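Local coordinates for phage-related protein (Bordetella bronchiseptica RB50, PDB 3BJQ) that is probably a phage major capsid protein, consistent with a role in building the protein shell of a phage head, at residues E[149-154]-E[188-193]; E[242-247]-E[308-313]. One frame throughout, in Å; residues are numbered along the deposited sequence.

Contact 1. Residues E[149-154]-E[188-193]; sequences ARWTSP and SACKYH
Trp-151 and Ala-189 meet where a type I beta turn, Arg-150 to Ser-153, leans on the last turn of helix 184-191, inside the region assigned to the phage major capsid protein E family. The turn is closed by the bond from Ser-153 N to Arg-150 O, and the tight side of the contact lies on its Trp-151 flank. There Trp-151 CB stands 3.7 Å from Ala-189 CB, and the same methyl also approaches the carbonyl of Trp-151. Beyond CB, the indole has CG anti to the carbonyl carbon (chi1 -68°), which brings CE3 and CZ3 of its benzo ring to the sulfur of Cys-190. Cys-190 SG is 3.5 Å from Trp-151 CE3 and equally near CZ3. The line from this sulfur to the centroid of the six-membered ring lies 62° off the ring normal, an oblique sulfur-aromatic contact. The pyrrole end is fixed from outside, since NE1 bonds Asp-161, while Pro-158 and Val-162 of helix 158-173 pack on the ring.

On the buried side, His-193 also takes part: with CG anti to its backbone N (chi1 -170°), its imidazole reaches back to the turn. Its ND1 caps Lys-195 N at the start of the next helix, and its NE2 is hydrogen-bonded to Ser-156 OG. The bond from His-193 NE2 to Ser-153 O is weak, at 3.3 Å. Trp-151 O lies at the edge of the imidazole, in its plane, 3.3 Å from His-193 CD2.

Packing thins toward Thr-152 and Pro-154, both exposed. Thr-152 CG2 only brushes Ala-189 CB at 4.1 Å, and its OG1 turns to Leu-313 O. A water donates to Trp-151 O and Ala-189 O, joining two backbone carbonyls that do not themselves bond.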
loop_
_atom_site.group_PDB
_atom_site.type_symbol
_atom_site.label_atom_id
_atom_site.label_comp_id
_atom_site.label_asym_id
_atom_site.label_seq_id
_atom_site.Cartn_x
_atom_site.Cartn_y
_atom_site.Cartn_z
ATOM N N ALA E 149 -60.120 -1.879 -29.551
ATOM C CA ALA E 149 -58.900 -2.677 -29.470
ATOM C C ALA E 149 -57.870 -1.965 -28.614
ATOM O O ALA E 149 -56.920 -2.593 -28.148
ATOM C CB ALA E 149 -58.328 -2.957 -30.860
ATOM N N ARG E 150 -58.061 -0.656 -28.406
ATOM C CA ARG E 150 -57.181 0.125 -27.539
ATOM C C ARG E 150 -57.381 -0.298 -26.089
ATOM O O ARG E 150 -58.507 -0.595 -25.673
ATOM C CB ARG E 150 -57.427 1.627 -27.681
ATOM C CG ARG E 150 -57.120 2.144 -29.049
ATOM C CD ARG E 150 -57.561 3.575 -29.188
ATOM N NE ARG E 150 -57.120 4.114 -30.466
ATOM C CZ ARG E 150 -57.376 5.339 -30.904
ATOM N NH1 ARG E 150 -58.090 6.178 -30.176
ATOM N NH2 ARG E 150 -56.908 5.716 -32.086
ATOM N N TRP E 151 -56.283 -0.291 -25.329
ATOM C CA TRP E 151 -56.230 -0.893 -23.988
ATOM C C TRP E 151 -57.085 -0.198 -22.937
ATOM O O TRP E 151 -57.288 -0.738 -21.844
ATOM C CB TRP E 151 -54.771 -0.959 -23.517
ATOM C CG TRP E 151 -53.918 -1.925 -24.296
ATOM C CD1 TRP E 151 -54.211 -2.510 -25.498
ATOM C CD2 TRP E 151 -52.604 -2.374 -23.946
ATOM N NE1 TRP E 151 -53.191 -3.334 -25.881
ATOM C CE2 TRP E 151 -52.179 -3.250 -24.966
ATOM C CE3 TRP E 151 -51.755 -2.137 -22.859
ATOM C CZ2 TRP E 151 -50.954 -3.889 -24.933
ATOM C CZ3 TRP E 151 -50.527 -2.783 -22.821
ATOM C CH2 TRP E 151 -50.147 -3.659 -23.849
ATOM N N THR E 152 -57.518 1.018 -23.257
ATOM C CA THR E 152 -58.451 1.782 -22.444
ATOM C C THR E 152 -59.874 1.200 -22.515
ATOM O O THR E 152 -60.700 1.470 -21.644
ATOM C CB THR E 152 -58.493 3.234 -22.912
ATOM O OG1 THR E 152 -58.661 3.258 -24.327
ATOM C CG2 THR E 152 -57.185 3.948 -22.551
ATOM N N SER E 153 -60.161 0.414 -23.558
ATOM C CA SER E 153 -61.431 -0.266 -23.665
ATOM C C SER E 153 -61.439 -1.576 -22.863
ATOM O O SER E 153 -60.495 -2.365 -22.936
ATOM C CB SER E 153 -61.756 -0.595 -25.121
ATOM O OG SER E 153 -62.938 -1.396 -25.208
ATOM N N PRO E 154 -62.532 -1.838 -22.129
ATOM C CA PRO E 154 -62.619 -3.119 -21.440
ATOM C C PRO E 154 -62.629 -4.309 -22.402
ATOM O O PRO E 154 -62.279 -5.416 -22.000
ATOM C CB PRO E 154 -63.956 -3.019 -20.704
ATOM C CG PRO E 154 -64.746 -2.017 -21.461
ATOM C CD PRO E 154 -63.731 -1.011 -21.899
ATOM N N SER E 188 -51.311 2.844 -17.351
ATOM C CA SER E 188 -52.572 3.240 -16.717
ATOM C C SER E 188 -53.755 2.389 -17.177
ATOM O O SER E 188 -54.621 2.025 -16.385
ATOM C CB SER E 188 -52.901 4.685 -17.061
ATOM O OG SER E 188 -51.822 5.520 -16.720
ATOM N N ALA E 189 -53.805 2.143 -18.484
ATOM C CA ALA E 189 -54.868 1.353 -19.088
ATOM C C ALA E 189 -54.856 -0.050 -18.514
ATOM O O ALA E 189 -55.904 -0.652 -18.301
ATOM C CB ALA E 189 -54.729 1.314 -20.589
ATOM N N CYS E 190 -53.671 -0.574 -18.241
ATOM C CA CYS E 190 -53.546 -1.902 -17.655
ATOM C C CYS E 190 -53.942 -2.004 -16.180
ATOM O O CYS E 190 -54.398 -3.057 -15.746
ATOM C CB CYS E 190 -52.103 -2.412 -17.784
ATOM S SG CYS E 190 -51.596 -2.770 -19.451
ATOM N N LYS E 191 -53.767 -0.932 -15.414
ATOM C CA LYS E 191 -53.900 -0.983 -13.941
ATOM C C LYS E 191 -55.178 -1.662 -13.450
ATOM O O LYS E 191 -55.148 -2.441 -12.496
ATOM C CB LYS E 191 -53.793 0.432 -13.338
ATOM C CG LYS E 191 -53.838 0.453 -11.809
ATOM C CD LYS E 191 -53.326 1.761 -11.192
ATOM C CE LYS E 191 -53.177 1.590 -9.666
ATOM N NZ LYS E 191 -53.184 2.872 -8.926
ATOM N N TYR E 192 -56.299 -1.358 -14.092
ATOM C CA TYR E 192 -57.579 -1.960 -13.724
ATOM C C TYR E 192 -58.241 -2.602 -14.939
ATOM O O TYR E 192 -59.468 -2.661 -14.999
ATOM C CB TYR E 192 -58.541 -0.908 -13.146
ATOM C CG TYR E 192 -58.031 -0.176 -11.926
ATOM C CD1 TYR E 192 -57.945 -0.813 -10.692
ATOM C CD2 TYR E 192 -57.665 1.166 -11.999
ATOM C CE1 TYR E 192 -57.466 -0.149 -9.580
ATOM C CE2 TYR E 192 -57.195 1.838 -10.886
ATOM C CZ TYR E 192 -57.110 1.180 -9.680
ATOM O OH TYR E 192 -56.645 1.853 -8.578
ATOM N N HIS E 193 -57.457 -3.080 -15.907
ATOM C CA HIS E 193 -58.068 -3.687 -17.092
ATOM C C HIS E 193 -58.824 -4.918 -16.627
ATOM O O HIS E 193 -58.221 -5.754 -15.983
ATOM C CB HIS E 193 -57.037 -4.075 -18.147
ATOM C CG HIS E 193 -57.654 -4.476 -19.444
ATOM N ND1 HIS E 193 -58.227 -5.714 -19.640
ATOM C CD2 HIS E 193 -57.847 -3.784 -20.589
ATOM C CE1 HIS E 193 -58.729 -5.771 -20.861
ATOM N NE2 HIS E 193 -58.522 -4.611 -21.452
HETATM O O HOH W 1 -58.499 -0.326 -19.254
#

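Contact 2. Residues E[242-247]-E[308-313]; sequences GPDVWL and IEDAGL
Val-245 and Ile-308 form an antiparallel hydrogen-bonded pair inside the mixed sheet, where strand 245-248 runs between strands 305-309 and 179-183. Both bonds of the pair are near straight: Val-245 N reaches Ile-308 O at 3.0 Å, and Ile-308 N returns to Val-245 O. The two side chains lie side by side on one face of the sheet, with Val-245 CG1 against Ile-308 CD1 and Val-245 CG2 3.7 Å from Ala-311 CB.

Where the strands end, Asp-244 takes over the pairing with its side chain. Asp-244 CB rests 3.8 Å from Ile-308 O. CG, set anti to the carbonyl carbon (chi1 -60°), brings the carboxylate to the backbone of Glu-309 and Asp-310, about equally far from Glu-309 CA and Asp-310 N. At the tip, Asp-244 OD1 accepts Asp-310 N at 2.9 Å in an almost linear bond (176°), met on the anti side and 30° out of the carboxylate plane. The side-chain oxygen thus grips a backbone N-H just past the last strand residue. Asp-244 OD1 also lies 3.8 Å from Asp-310 OD1, a like-charge approach; a water within donating distance of both oxygens, with more acceptors in reach than it has protons, may ease it.

The chain then folds into a type I turn, Asp-310 to Leu-313, held against Pro-243. In-plane with the Pro-243 carbonyl, Gly-312 N donates to Pro-243 O. The proline ring lies alongside two side chains of the turn. CG of Pro-243 meets the OD1 branch of Asp-310, and the same carbon touches Leu-313 CG at 3.7 Å.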
loop_
_atom_site.group_PDB
_atom_site.type_symbol
_atom_site.label_atom_id
_atom_site.label_comp_id
_atom_site.label_asym_id
_atom_site.label_seq_id
_atom_site.Cartn_x
_atom_site.Cartn_y
_atom_site.Cartn_z
ATOM N N GLY E 242 -45.283 8.533 -26.007
ATOM C CA GLY E 242 -46.612 8.581 -26.560
ATOM C C GLY E 242 -47.581 7.660 -25.862
ATOM O O GLY E 242 -47.431 7.399 -24.661
ATOM N N PRO E 243 -48.601 7.183 -26.595
ATOM C CA PRO E 243 -49.560 6.234 -26.042
ATOM C C PRO E 243 -49.217 4.787 -26.414
ATOM O O PRO E 243 -50.072 3.911 -26.349
ATOM C CB PRO E 243 -50.859 6.673 -26.718
ATOM C CG PRO E 243 -50.419 7.120 -28.075
ATOM C CD PRO E 243 -48.967 7.543 -27.978
ATOM N N ASP E 244 -47.951 4.532 -26.734
ATOM C CA ASP E 244 -47.565 3.275 -27.352
ATOM C C ASP E 244 -47.041 2.196 -26.417
ATOM O O ASP E 244 -46.786 2.422 -25.240
ATOM C CB ASP E 244 -46.513 3.544 -28.425
ATOM C CG ASP E 244 -47.007 4.472 -29.519
ATOM O OD1 ASP E 244 -48.240 4.645 -29.695
ATOM O OD2 ASP E 244 -46.143 5.003 -30.238
ATOM N N VAL E 245 -46.939 0.993 -26.982
ATOM C CA VAL E 245 -46.301 -0.146 -26.331
ATOM C C VAL E 245 -45.299 -0.693 -27.325
ATOM O O VAL E 245 -45.551 -0.645 -28.522
ATOM C CB VAL E 245 -47.330 -1.196 -25.933
ATOM C CG1 VAL E 245 -46.652 -2.471 -25.419
ATOM C CG2 VAL E 245 -48.267 -0.576 -24.888
ATOM N N TRP E 246 -44.150 -1.150 -26.841
ATOM C CA TRP E 246 -43.106 -1.677 -27.715
ATOM C C TRP E 246 -42.499 -2.913 -27.048
ATOM O O TRP E 246 -42.430 -2.973 -25.835
ATOM C CB TRP E 246 -42.058 -0.601 -27.947
ATOM C CG TRP E 246 -40.829 -1.042 -28.692
ATOM C CD1 TRP E 246 -40.591 -0.915 -30.036
ATOM C CD2 TRP E 246 -39.649 -1.650 -28.132
ATOM N NE1 TRP E 246 -39.357 -1.416 -30.339
ATOM C CE2 TRP E 246 -38.754 -1.872 -29.196
ATOM C CE3 TRP E 246 -39.268 -2.033 -26.835
ATOM C CZ2 TRP E 246 -37.500 -2.464 -29.011
ATOM C CZ3 TRP E 246 -38.026 -2.626 -26.646
ATOM C CH2 TRP E 246 -37.148 -2.827 -27.739
ATOM N N LEU E 247 -42.077 -3.883 -27.850
ATOM C CA LEU E 247 -41.385 -5.076 -27.362
ATOM C C LEU E 247 -40.137 -5.303 -28.173
ATOM O O LEU E 247 -40.151 -5.100 -29.365
ATOM C CB LEU E 247 -42.208 -6.326 -27.580
ATOM C CG LEU E 247 -43.195 -6.817 -26.533
ATOM C CD1 LEU E 247 -44.557 -6.104 -26.671
ATOM C CD2 LEU E 247 -43.321 -8.313 -26.770
ATOM N N ILE E 308 -46.603 -1.536 -31.064
ATOM C CA ILE E 308 -48.057 -1.545 -30.868
ATOM C C ILE E 308 -48.471 -0.090 -30.670
ATOM O O ILE E 308 -48.425 0.420 -29.559
ATOM C CB ILE E 308 -48.459 -2.358 -29.613
ATOM C CG1 ILE E 308 -48.022 -3.811 -29.736
ATOM C CG2 ILE E 308 -49.979 -2.301 -29.373
ATOM C CD1 ILE E 308 -48.232 -4.613 -28.453
ATOM N N GLU E 309 -48.895 0.573 -31.745
ATOM C CA GLU E 309 -49.270 1.981 -31.659
ATOM C C GLU E 309 -50.644 2.201 -31.014
ATOM O O GLU E 309 -51.576 1.428 -31.230
ATOM C CB GLU E 309 -49.353 2.625 -33.039
ATOM C CG GLU E 309 -48.126 2.655 -33.879
ATOM C CD GLU E 309 -48.369 3.472 -35.149
ATOM O OE1 GLU E 309 -48.324 4.722 -35.057
ATOM O OE2 GLU E 309 -48.621 2.862 -36.220
ATOM N N ASP E 310 -50.746 3.286 -30.247
ATOM C CA ASP E 310 -52.009 3.800 -29.701
ATOM C C ASP E 310 -52.717 2.973 -28.626
ATOM O O ASP E 310 -53.891 3.215 -28.330
ATOM C CB ASP E 310 -52.947 4.177 -30.848
ATOM C CG ASP E 310 -52.344 5.259 -31.742
ATOM O OD1 ASP E 310 -51.417 5.949 -31.259
ATOM O OD2 ASP E 310 -52.784 5.396 -32.904
ATOM N N ALA E 311 -51.997 2.041 -28.010
ATOM C CA ALA E 311 -52.567 1.230 -26.941
ATOM C C ALA E 311 -53.225 2.101 -25.862
ATOM O O ALA E 311 -54.321 1.815 -25.399
ATOM C CB ALA E 311 -51.499 0.344 -26.331
ATOM N N GLY E 312 -52.577 3.198 -25.505
ATOM C CA GLY E 312 -53.041 4.026 -24.405
ATOM C C GLY E 312 -53.978 5.163 -24.724
ATOM O O GLY E 312 -54.287 5.948 -23.838
ATOM N N LEU E 313 -54.420 5.272 -25.974
ATOM C CA LEU E 313 -55.365 6.322 -26.371
ATOM C C LEU E 313 -56.806 5.918 -26.004
ATOM O O LEU E 313 -57.139 4.728 -25.991
ATOM C CB LEU E 313 -55.289 6.608 -27.879
ATOM C CG LEU E 313 -54.133 7.417 -28.478
ATOM C CD1 LEU E 313 -54.295 7.507 -29.984
ATOM C CD2 LEU E 313 -54.011 8.827 -27.852
HETATM O O HOH W 2 -48.680 5.947 -32.012
#

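In the fold
The contacts are neighbours, their centres about 11 Å apart, and differ in depth. Contact 2 is buried and belongs to the sheet: paired strands, four direct hydrogen bonds and an apolar face. Contact 1 is only partly buried, with its centre farther from that of the chain; it joins a loop to a helix end through indole and methyl packing, one weak direct hydrogen bond and a water. They share no segment, yet meet directly: Trp-151 N probably bonds Ala-311 O at 2.9 Å. The two turns, 310-313 of contact 2 and 150-153 of contact 1, thus lie directly against each other.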